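Local coordinates for endo-beta-1,2-glucanase (Talaromyces funiculosus, PDB 6IMV), which hydrolyses beta-1,2-glucan from within the chain as a fungal endo-acting glycoside hydrolase, and binds the beta-1,2-linked disaccharide sophorose, at residues I64-E70 with K409-Y414; I347-T351 with G426-T432. All coordinates share one frame; numbering follows the deposited sequence.

Contact 1: residues I64-E70 with K409-Y414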
loop_
_atom_site.group_PDB
_atom_site.type_symbol
_atom_site.label_atom_id
_atom_site.label_comp_id
_atom_site.label_asym_id
_atom_site.label_seq_id
_atom_site.Cartn_x
_atom_site.Cartn_y
_atom_site.Cartn_z
ATOM N N ILE A 64 -0.717 0.372 -20.631
ATOM C CA ILE A 64 0.366 0.257 -21.587
ATOM C C ILE A 64 -0.151 -0.563 -22.770
ATOM O O ILE A 64 -1.052 -1.408 -22.612
ATOM C CB ILE A 64 1.638 -0.341 -20.943
ATOM C CG1 ILE A 64 1.416 -1.759 -20.400
ATOM C CG2 ILE A 64 2.152 0.588 -19.864
ATOM C CD1 ILE A 64 2.621 -2.347 -19.679
ATOM N N ASP A 65 0.408 -0.290 -23.951
ATOM C CA ASP A 65 -0.062 -0.881 -25.195
ATOM C C ASP A 65 0.142 -2.401 -25.152
ATOM O O ASP A 65 1.202 -2.906 -24.774
ATOM C CB ASP A 65 0.637 -0.244 -26.396
ATOM C CG ASP A 65 0.135 -0.772 -27.727
ATOM O OD1 ASP A 65 -0.874 -0.253 -28.199
ATOM O OD2 ASP A 65 0.748 -1.730 -28.251
ATOM N N TRP A 66 -0.895 -3.125 -25.570
ATOM C CA TRP A 66 -0.916 -4.569 -25.566
ATOM C C TRP A 66 0.331 -5.161 -26.238
ATOM O O TRP A 66 0.893 -6.128 -25.739
ATOM C CB TRP A 66 -2.191 -5.092 -26.234
ATOM C CG TRP A 66 -2.242 -6.584 -26.212
ATOM C CD1 TRP A 66 -1.986 -7.446 -27.245
ATOM C CD2 TRP A 66 -2.491 -7.402 -25.058
ATOM N NE1 TRP A 66 -2.107 -8.743 -26.817
ATOM C CE2 TRP A 66 -2.414 -8.745 -25.481
ATOM C CE3 TRP A 66 -2.788 -7.125 -23.720
ATOM C CZ2 TRP A 66 -2.633 -9.808 -24.609
ATOM C CZ3 TRP A 66 -2.997 -8.177 -22.860
ATOM C CH2 TRP A 66 -2.916 -9.498 -23.300
ATOM N N VAL A 67 0.741 -4.583 -27.371
ATOM C CA VAL A 67 1.846 -5.096 -28.166
ATOM C C VAL A 67 3.169 -4.463 -27.716
ATOM O O VAL A 67 4.138 -5.183 -27.497
ATOM C CB VAL A 67 1.602 -4.894 -29.673
ATOM C CG1 VAL A 67 2.835 -5.256 -30.504
ATOM C CG2 VAL A 67 0.375 -5.666 -30.145
ATOM N N THR A 68 3.226 -3.130 -27.613
ATOM C CA THR A 68 4.517 -2.449 -27.432
ATOM C C THR A 68 4.940 -2.400 -25.960
ATOM O O THR A 68 6.125 -2.306 -25.688
ATOM C CB THR A 68 4.514 -1.028 -28.004
ATOM O OG1 THR A 68 3.722 -0.206 -27.148
ATOM C CG2 THR A 68 4.015 -0.975 -29.432
ATOM N N GLY A 69 3.968 -2.392 -25.038
ATOM C CA GLY A 69 4.240 -2.208 -23.607
ATOM C C GLY A 69 4.624 -0.775 -23.252
ATOM O O GLY A 69 5.185 -0.533 -22.178
ATOM N N GLU A 70 4.300 0.182 -24.134
ATOM C CA GLU A 70 4.552 1.614 -23.899
ATOM C C GLU A 70 3.303 2.262 -23.294
ATOM O O GLU A 70 2.177 1.862 -23.606
ATOM C CB GLU A 70 4.934 2.316 -25.205
ATOM C CG GLU A 70 6.356 2.016 -25.636
ATOM C CD GLU A 70 6.697 2.333 -27.082
ATOM O OE1 GLU A 70 5.880 2.052 -27.982
ATOM O OE2 GLU A 70 7.793 2.836 -27.302
ATOM N N LYS A 409 4.575 -11.095 -20.829
ATOM C CA LYS A 409 4.162 -9.690 -20.722
ATOM C C LYS A 409 4.211 -9.172 -19.277
ATOM O O LYS A 409 3.668 -8.127 -19.014
ATOM C CB LYS A 409 2.740 -9.470 -21.254
ATOM C CG LYS A 409 2.405 -10.132 -22.581
ATOM C CD LYS A 409 0.968 -9.875 -23.017
ATOM C CE LYS A 409 0.835 -8.658 -23.901
ATOM N NZ LYS A 409 1.294 -8.918 -25.292
ATOM N N MET A 410 4.895 -9.862 -18.361
ATOM C CA MET A 410 4.791 -9.510 -16.949
ATOM C C MET A 410 5.957 -8.613 -16.499
ATOM O O MET A 410 5.980 -8.173 -15.345
ATOM C CB MET A 410 4.670 -10.763 -16.080
ATOM C CG MET A 410 3.266 -11.358 -16.130
ATOM S SD MET A 410 1.997 -10.123 -15.662
ATOM C CE MET A 410 2.299 -9.980 -13.901
ATOM N N GLN A 411 6.876 -8.297 -17.415
ATOM C CA GLN A 411 7.777 -7.154 -17.261
ATOM C C GLN A 411 7.578 -6.191 -18.433
ATOM O O GLN A 411 7.207 -6.591 -19.557
ATOM C CB GLN A 411 9.250 -7.564 -17.191
ATOM C CG GLN A 411 9.617 -8.371 -15.960
ATOM C CD GLN A 411 11.090 -8.704 -15.936
ATOM O OE1 GLN A 411 11.581 -9.536 -16.712
ATOM N NE2 GLN A 411 11.814 -8.040 -15.043
ATOM N N ASN A 412 7.850 -4.911 -18.151
ATOM C CA ASN A 412 7.750 -3.832 -19.113
ATOM C C ASN A 412 8.842 -2.802 -18.795
ATOM O O ASN A 412 9.527 -2.936 -17.786
ATOM C CB ASN A 412 6.346 -3.221 -19.099
ATOM C CG ASN A 412 5.948 -2.712 -17.734
ATOM O OD1 ASN A 412 6.397 -1.649 -17.310
ATOM N ND2 ASN A 412 5.099 -3.453 -17.044
ATOM N N ILE A 413 8.950 -1.762 -19.631
ATOM C CA ILE A 413 9.992 -0.722 -19.489
ATOM C C ILE A 413 9.724 0.180 -18.282
ATOM O O ILE A 413 10.512 1.096 -18.029
ATOM C CB ILE A 413 10.142 0.120 -20.772
ATOM C CG1 ILE A 413 8.845 0.821 -21.185
ATOM C CG2 ILE A 413 10.715 -0.716 -21.903
ATOM C CD1 ILE A 413 9.053 1.917 -22.207
ATOM N N TYR A 414 8.633 -0.073 -17.543
ATOM C CA TYR A 414 8.357 0.612 -16.274
ATOM C C TYR A 414 8.359 -0.381 -15.102
ATOM O O TYR A 414 7.826 -0.068 -14.028
ATOM C CB TYR A 414 7.015 1.349 -16.361
ATOM C CG TYR A 414 6.766 2.067 -17.664
ATOM C CD1 TYR A 414 7.222 3.361 -17.872
ATOM C CD2 TYR A 414 6.086 1.443 -18.704
ATOM C CE1 TYR A 414 7.004 4.017 -19.077
ATOM C CE2 TYR A 414 5.844 2.088 -19.902
ATOM C CZ TYR A 414 6.308 3.378 -20.088
ATOM O OH TYR A 414 6.073 3.994 -21.278
HETATM O O HOH W 1 7.231 -2.204 -22.042
#

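Contact 2: residues I347-T351 with G426-T432. With NAG (2-acetamido-2-deoxy-beta-D-glucopyranose), chain C; BGC (beta-D-glucopyranose), chain I.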
loop_
_atom_site.group_PDB
_atom_site.type_symbol
_atom_site.label_atom_id
_atom_site.label_comp_id
_atom_site.label_asym_id
_atom_site.label_seq_id
_atom_site.Cartn_x
_atom_site.Cartn_y
_atom_site.Cartn_z
ATOM N N ILE A 347 -6.755 -6.585 -7.142
ATOM C CA ILE A 347 -5.990 -6.259 -8.351
ATOM C C ILE A 347 -6.944 -6.001 -9.525
ATOM O O ILE A 347 -8.070 -6.524 -9.564
ATOM C CB ILE A 347 -5.004 -7.409 -8.665
ATOM C CG1 ILE A 347 -3.925 -6.995 -9.660
ATOM C CG2 ILE A 347 -5.733 -8.666 -9.144
ATOM C CD1 ILE A 347 -2.938 -6.001 -9.106
ATOM N N ASN A 348 -6.470 -5.204 -10.490
ATOM C CA ASN A 348 -7.135 -5.036 -11.773
ATOM C C ASN A 348 -7.092 -6.358 -12.543
ATOM O O ASN A 348 -6.105 -7.103 -12.497
ATOM C CB ASN A 348 -6.528 -3.902 -12.602
ATOM C CG ASN A 348 -6.979 -2.548 -12.105
ATOM O OD1 ASN A 348 -8.101 -2.126 -12.387
ATOM N ND2 ASN A 348 -6.140 -1.890 -11.325
ATOM N N ASN A 349 -8.196 -6.612 -13.251
ATOM C CA ASN A 349 -8.385 -7.761 -14.108
ATOM C C ASN A 349 -7.609 -7.541 -15.409
ATOM O O ASN A 349 -7.045 -6.455 -15.638
ATOM C CB ASN A 349 -9.876 -7.969 -14.383
ATOM C CG ASN A 349 -10.271 -9.402 -14.673
ATOM O OD1 ASN A 349 -9.419 -10.272 -14.878
ATOM N ND2 ASN A 349 -11.573 -9.641 -14.690
ATOM N N VAL A 350 -7.618 -8.566 -16.264
ATOM C CA VAL A 350 -6.911 -8.558 -17.542
ATOM C C VAL A 350 -7.460 -7.458 -18.460
ATOM O O VAL A 350 -8.610 -7.011 -18.338
ATOM C CB VAL A 350 -6.990 -9.928 -18.236
ATOM C CG1 VAL A 350 -6.388 -11.027 -17.387
ATOM C CG2 VAL A 350 -8.413 -10.297 -18.633
ATOM N N THR A 351 -6.598 -7.046 -19.390
ATOM C CA THR A 351 -6.936 -6.203 -20.500
ATOM C C THR A 351 -7.590 -7.058 -21.592
ATOM O O THR A 351 -7.136 -8.160 -21.886
ATOM C CB THR A 351 -5.681 -5.521 -21.064
ATOM O OG1 THR A 351 -5.126 -4.700 -20.036
ATOM C CG2 THR A 351 -5.962 -4.688 -22.298
ATOM N N GLY A 426 -4.131 -14.429 -20.252
ATOM C CA GLY A 426 -4.433 -13.011 -20.222
ATOM C C GLY A 426 -3.576 -12.265 -19.213
ATOM O O GLY A 426 -3.101 -12.846 -18.244
ATOM N N VAL A 427 -3.413 -10.963 -19.453
ATOM C CA VAL A 427 -2.605 -10.083 -18.636
ATOM C C VAL A 427 -3.337 -8.741 -18.515
ATOM O O VAL A 427 -4.042 -8.324 -19.441
ATOM C CB VAL A 427 -1.200 -9.941 -19.260
ATOM C CG1 VAL A 427 -0.453 -8.734 -18.747
ATOM C CG2 VAL A 427 -0.361 -11.191 -19.061
ATOM N N SER A 428 -3.182 -8.084 -17.359
ATOM C CA SER A 428 -3.607 -6.698 -17.176
ATOM C C SER A 428 -2.477 -5.787 -17.651
ATOM O O SER A 428 -1.478 -5.634 -16.953
ATOM C CB SER A 428 -3.968 -6.411 -15.740
ATOM O OG SER A 428 -4.506 -5.104 -15.610
ATOM N N ALA A 429 -2.632 -5.212 -18.849
ATOM C CA ALA A 429 -1.586 -4.391 -19.461
ATOM C C ALA A 429 -1.676 -2.988 -18.859
ATOM O O ALA A 429 -2.188 -2.039 -19.471
ATOM C CB ALA A 429 -1.746 -4.401 -20.963
ATOM N N LEU A 430 -1.227 -2.896 -17.605
ATOM C CA LEU A 430 -1.507 -1.778 -16.754
ATOM C C LEU A 430 -0.375 -1.639 -15.729
ATOM O O LEU A 430 0.283 -2.629 -15.383
ATOM C CB LEU A 430 -2.858 -2.051 -16.083
ATOM C CG LEU A 430 -3.397 -0.952 -15.166
ATOM C CD1 LEU A 430 -3.864 0.238 -15.980
ATOM C CD2 LEU A 430 -4.524 -1.477 -14.294
ATOM N N LEU A 431 -0.151 -0.398 -15.280
ATOM C CA LEU A 431 0.725 -0.082 -14.160
ATOM C C LEU A 431 -0.088 0.679 -13.107
ATOM O O LEU A 431 -0.785 1.614 -13.465
ATOM C CB LEU A 431 1.882 0.802 -14.641
ATOM C CG LEU A 431 2.544 0.417 -15.961
ATOM C CD1 LEU A 431 3.443 1.549 -16.433
ATOM C CD2 LEU A 431 3.324 -0.886 -15.834
ATOM N N THR A 432 0.032 0.303 -11.827
ATOM C CA THR A 432 -0.516 1.101 -10.735
ATOM C C THR A 432 0.486 1.158 -9.579
ATOM O O THR A 432 1.329 0.270 -9.443
ATOM C CB THR A 432 -1.862 0.552 -10.234
ATOM O OG1 THR A 432 -1.646 -0.732 -9.651
ATOM C CG2 THR A 432 -2.906 0.442 -11.328
HETATM C C1 NAG C . -12.152 -10.934 -14.943
HETATM C C2 NAG C . -13.612 -10.897 -14.534
HETATM C C3 NAG C . -14.199 -12.291 -14.709
HETATM C C4 NAG C . -14.069 -12.729 -16.153
HETATM C C5 NAG C . -12.631 -12.578 -16.631
HETATM C C6 NAG C . -12.553 -12.784 -18.141
HETATM C C7 NAG C . -13.933 -9.180 -12.812
HETATM C C8 NAG C . -14.175 -8.945 -11.349
HETATM N N2 NAG C . -13.765 -10.448 -13.164
HETATM O O3 NAG C . -15.561 -12.293 -14.320
HETATM O O4 NAG C . -14.438 -14.115 -16.217
HETATM O O5 NAG C . -12.085 -11.289 -16.321
HETATM O O6 NAG C . -11.182 -12.749 -18.521
HETATM O O7 NAG C . -13.893 -8.265 -13.617
HETATM C C2 BGC I . -10.040 1.166 -8.657
HETATM C C3 BGC I . -9.041 1.019 -9.818
HETATM C C4 BGC I . -7.579 1.144 -9.346
HETATM C C5 BGC I . -7.351 0.263 -8.108
HETATM C C6 BGC I . -5.939 0.386 -7.529
HETATM C C1 BGC I . -9.645 0.267 -7.493
HETATM O O1 BGC I . -10.512 0.382 -6.362
HETATM O O2 BGC I . -11.323 0.766 -9.105
HETATM O O3 BGC I . -9.303 1.989 -10.833
HETATM O O4 BGC I . -6.651 0.793 -10.393
HETATM O O5 BGC I . -8.312 0.586 -7.095
HETATM O O6 BGC I . -5.750 1.713 -7.043
HETATM O O HOH W 2 -5.568 -10.356 -21.454
HETATM O O HOH W 3 -4.948 -1.900 -20.485
#

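Contact 1: residues I64-E70 with K409-Y414
The turn that joins the antiparallel strands 57-64 and 71-78 meets the segment around strand 411-412 through a lysine-tryptophan pair, Lys409 with Trp66. The lysine chain, bent at its third and fourth torsions, crosses the indole at about a right angle; CE sits over the six-membered ring, 3.6 Å from its centroid, in a CH-pi contact, while NZ makes a cation-pi contact over the five-membered ring. NZ donates to Trp66 O at 2.9 Å and to Val499 O, so the ammonium is held by two carbonyl oxygens while it lies over the indole. The turn is tied by Asp65, whose OD2 accepts from Val67 N and Thr68 N, the first bond closing an Asx turn and the second the Asx motif. Ile64 spans the other end: CD1 rests against the Asn412 amide, 3.8 Å from ND2, which bonds to Thr417 OG1, and CG2 makes the apolar contact with Tyr414 CE2. Asn412 CG stands between its backbone N and carbonyl carbon (chi1 57°), which brings OD1 to Tyr414 N in a second Asx turn. Tyr414 OH is hydrogen-bonded to Gly71 N. A water donates to Gly69 O at 2.6 Å and accepts from Ile413 N at 3.0 Å.

Contact 2: residues I347-T351 with G426-T432
Thr351 and Val427 form the tight centre of this contact, where the backbone N of Thr351 donates to Val427 O at 2.9 Å and Val350 CA adds a CA-H...O contact to the same oxygen. Nearby, Thr351 OG1, anti to its own carbonyl carbon (chi1 -62°), accepts from Ala429 N at 2.8 Å, and Ser428 OG donates to Asn349 O from above the carbonyl plane. Val350 CG1 presses on the backbone of Gly426, 3.6 Å from its carbonyl carbon. The two segments thus join the edge of the two-stranded sheet 347-352/357-362 to strand 427-432 of the large antiparallel sheet, with Ala429 at the centre of an inverse gamma turn. Toward the sugar pocket, the Asn348 amide crosses the Leu430 side chain at about a right angle, CD2 lying 3.4 Å from ND2. That ND2 donates almost straight to O4 of the bound glucose (2.9 Å, 169°) and also to Glu418 OE2. With an alanine in place of Asn348, glucose O4 would probably lack this donor and Glu418 OE2 its mate, while Leu430 CD2 would keep CB as a neighbour but lose the amide. Beyond the direct bonds the contact is looser and water-mediated: one water bridges Thr351 O and Val427 N, and another, well apart from it, lies between Thr351 OG1 and Ala429 O. In a different direction Asn349 ND2 carries the N-linked NAG, with Val350 CG2 3.7 Å from its O6.

Overall arrangement
Both contacts reach the large antiparallel sheet, their centres about 11 Å apart. Contact 2 lies deeper, about 17 Å from the chain's centre against about 23 Å for contact 1, with all its touching residues buried; contact 1 is mostly buried too, but some of its residues are partly exposed. Strand 427-432, itself half of contact 2, also touches contact 1: Ile64 N probably bonds to Ala429 O (3.1 Å), and Leu431 packs on Asn412 and Tyr414. Contact 1, at a connecting turn, relies on a charged amine over an indole and on Asx turns; contact 2 uses backbone and hydroxyl bonds, and the neighbouring Asn348 and Asn349 carry it to the bound glucose and the N-linked glycan.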